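Local coordinates for protein microbial collagenase (PDB 5SV5) that is the pre-peptidase C-terminal domain of a putative microbial collagenase, an accessory beta-sandwich module that probably helps the enzyme engage its collagen substrate, at residues I41-E46 with L88-Y93. Sequence-based numbering, arbitrary orientation.
Sequences ISVLNE and LYVYKY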
# COMPACT_ATOMS: atom_id res chain seq x y z
N ILE A 41 -4.91 0.28 7.13
CA ILE A 41 -3.97 0.78 6.12
C ILE A 41 -4.58 2.04 5.52
O ILE A 41 -5.69 1.99 4.98
CB ILE A 41 -3.66 -0.26 5.03
CG1 ILE A 41 -3.03 -1.51 5.65
CG2 ILE A 41 -2.76 0.33 3.95
CD1 ILE A 41 -2.77 -2.64 4.69
N SER A 42 -3.85 3.15 5.61
CA SER A 42 -4.33 4.42 5.12
C SER A 42 -3.23 5.13 4.35
O SER A 42 -2.11 5.27 4.86
CB SER A 42 -4.76 5.28 6.32
OG SER A 42 -5.18 6.56 5.95
N VAL A 43 -3.55 5.58 3.15
CA VAL A 43 -2.65 6.38 2.33
C VAL A 43 -3.28 7.73 2.10
O VAL A 43 -4.42 7.81 1.63
CB VAL A 43 -2.33 5.69 0.99
CG1 VAL A 43 -1.54 6.61 0.07
CG2 VAL A 43 -1.56 4.39 1.24
N LEU A 44 -2.55 8.79 2.44
CA LEU A 44 -3.01 10.16 2.20
C LEU A 44 -2.46 10.58 0.84
O LEU A 44 -1.24 10.65 0.64
CB LEU A 44 -2.53 11.10 3.31
CG LEU A 44 -2.97 10.67 4.72
CD1 LEU A 44 -2.45 11.63 5.78
CD2 LEU A 44 -4.47 10.44 4.84
N ASN A 45 -3.38 10.85 -0.08
CA ASN A 45 -3.09 11.22 -1.47
C ASN A 45 -2.96 12.74 -1.49
O ASN A 45 -3.93 13.47 -1.73
CB ASN A 45 -4.25 10.71 -2.33
CG ASN A 45 -4.13 11.03 -3.79
OD1 ASN A 45 -3.12 11.56 -4.27
ND2 ASN A 45 -5.18 10.70 -4.52
N GLU A 46 -1.75 13.22 -1.22
CA GLU A 46 -1.54 14.63 -0.91
C GLU A 46 -1.87 15.57 -2.06
O GLU A 46 -2.32 16.69 -1.82
CB GLU A 46 -0.12 14.85 -0.38
CG GLU A 46 0.16 14.08 0.91
CD GLU A 46 1.53 14.34 1.51
OE1 GLU A 46 2.45 14.80 0.79
OE2 GLU A 46 1.68 14.08 2.72
N LEU A 88 2.31 -4.97 -0.09
CA LEU A 88 1.45 -3.80 -0.27
C LEU A 88 1.98 -2.99 -1.45
O LEU A 88 3.15 -2.58 -1.46
CB LEU A 88 1.48 -2.96 1.01
CG LEU A 88 0.78 -1.60 0.95
CD1 LEU A 88 -0.72 -1.74 0.69
CD2 LEU A 88 1.03 -0.82 2.22
N TYR A 89 1.11 -2.74 -2.43
CA TYR A 89 1.46 -2.00 -3.65
C TYR A 89 0.72 -0.68 -3.63
O TYR A 89 -0.51 -0.66 -3.63
CB TYR A 89 1.05 -2.80 -4.90
CG TYR A 89 1.74 -4.15 -4.97
CD1 TYR A 89 1.24 -5.26 -4.29
CD2 TYR A 89 2.90 -4.31 -5.70
CE1 TYR A 89 1.90 -6.48 -4.31
CE2 TYR A 89 3.56 -5.53 -5.73
CZ TYR A 89 3.05 -6.60 -5.03
OH TYR A 89 3.69 -7.82 -5.04
N VAL A 90 1.48 0.42 -3.57
CA VAL A 90 0.94 1.78 -3.62
C VAL A 90 1.29 2.30 -5.01
O VAL A 90 2.48 2.37 -5.36
CB VAL A 90 1.54 2.67 -2.51
CG1 VAL A 90 0.98 4.08 -2.61
CG2 VAL A 90 1.30 2.05 -1.14
N TYR A 91 0.30 2.65 -5.82
CA TYR A 91 0.59 2.91 -7.22
C TYR A 91 -0.36 3.92 -7.83
O TYR A 91 -1.47 4.15 -7.33
CB TYR A 91 0.56 1.59 -8.03
CG TYR A 91 -0.80 0.95 -8.18
CD1 TYR A 91 -1.33 0.11 -7.20
CD2 TYR A 91 -1.57 1.19 -9.31
CE1 TYR A 91 -2.57 -0.48 -7.35
CE2 TYR A 91 -2.81 0.61 -9.47
CZ TYR A 91 -3.31 -0.23 -8.49
OH TYR A 91 -4.54 -0.83 -8.62
N LYS A 92 0.09 4.52 -8.92
CA LYS A 92 -0.73 5.45 -9.68
C LYS A 92 -1.14 4.84 -11.01
O LYS A 92 -0.43 4.05 -11.62
CB LYS A 92 -0.08 6.82 -9.85
CG LYS A 92 1.23 6.83 -10.61
CD LYS A 92 1.76 8.24 -10.80
CE LYS A 92 3.06 8.23 -11.58
NZ LYS A 92 3.62 9.59 -11.74
N TYR A 93 -2.33 5.26 -11.46
CA TYR A 93 -2.92 4.78 -12.71
C TYR A 93 -3.22 5.92 -13.69
O TYR A 93 -3.79 5.66 -14.75
CB TYR A 93 -4.20 3.96 -12.44
CG TYR A 93 -5.20 4.66 -11.55
CD1 TYR A 93 -6.04 5.66 -12.05
CD2 TYR A 93 -5.31 4.35 -10.20
CE1 TYR A 93 -6.94 6.33 -11.24
CE2 TYR A 93 -6.21 5.01 -9.38
CZ TYR A 93 -7.02 5.99 -9.91
OH TYR A 93 -7.90 6.66 -9.08
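Three carbonyl oxygens, of Leu20, Gly22 and Gly96, grip Lys92 NZ; Lys92 is the last residue of strand 84-92, in which Leu88 and Val90 meet Ile41 and Val43 across the interior. No hydrogen bond joins residues 41-46 to residues 88-93. The strands run roughly in the same direction in facing layers of a beta-sandwich, and the CA atoms of Val43 and Val90 stand 8.3 Å apart, too far for strand pairing. Alternate residues point inward and meet methyl to methyl. Ile41 presents its branch methyl CG2 to the forked end of Leu88, lying 4.3 Å from Leu88 CD2 and 4.4 Å from Leu88 CD1, so that it faces both prongs. The fork reaches across because Leu88 CG is anti to the backbone N (chi1 172°). One step along, the two valines meet through both branches, with Val43 CG2 4.4 Å from Val90 CG2 and Val43 CG1 4.5 Å from Val90 CG1. Leu102 touches both Leu88 and Val43, while Tyr100 touches both valines; Trp53 also packs on Val43, and Met51 on Val90. Strand 37-45 bonds through its backbone to strands 74-81 and 98-104, which fixes it within its own layer. Since the touching groups are all buried and aliphatic, cohesion between the layers here rests on dispersion and the exclusion of water, with no directional bond to dictate the register.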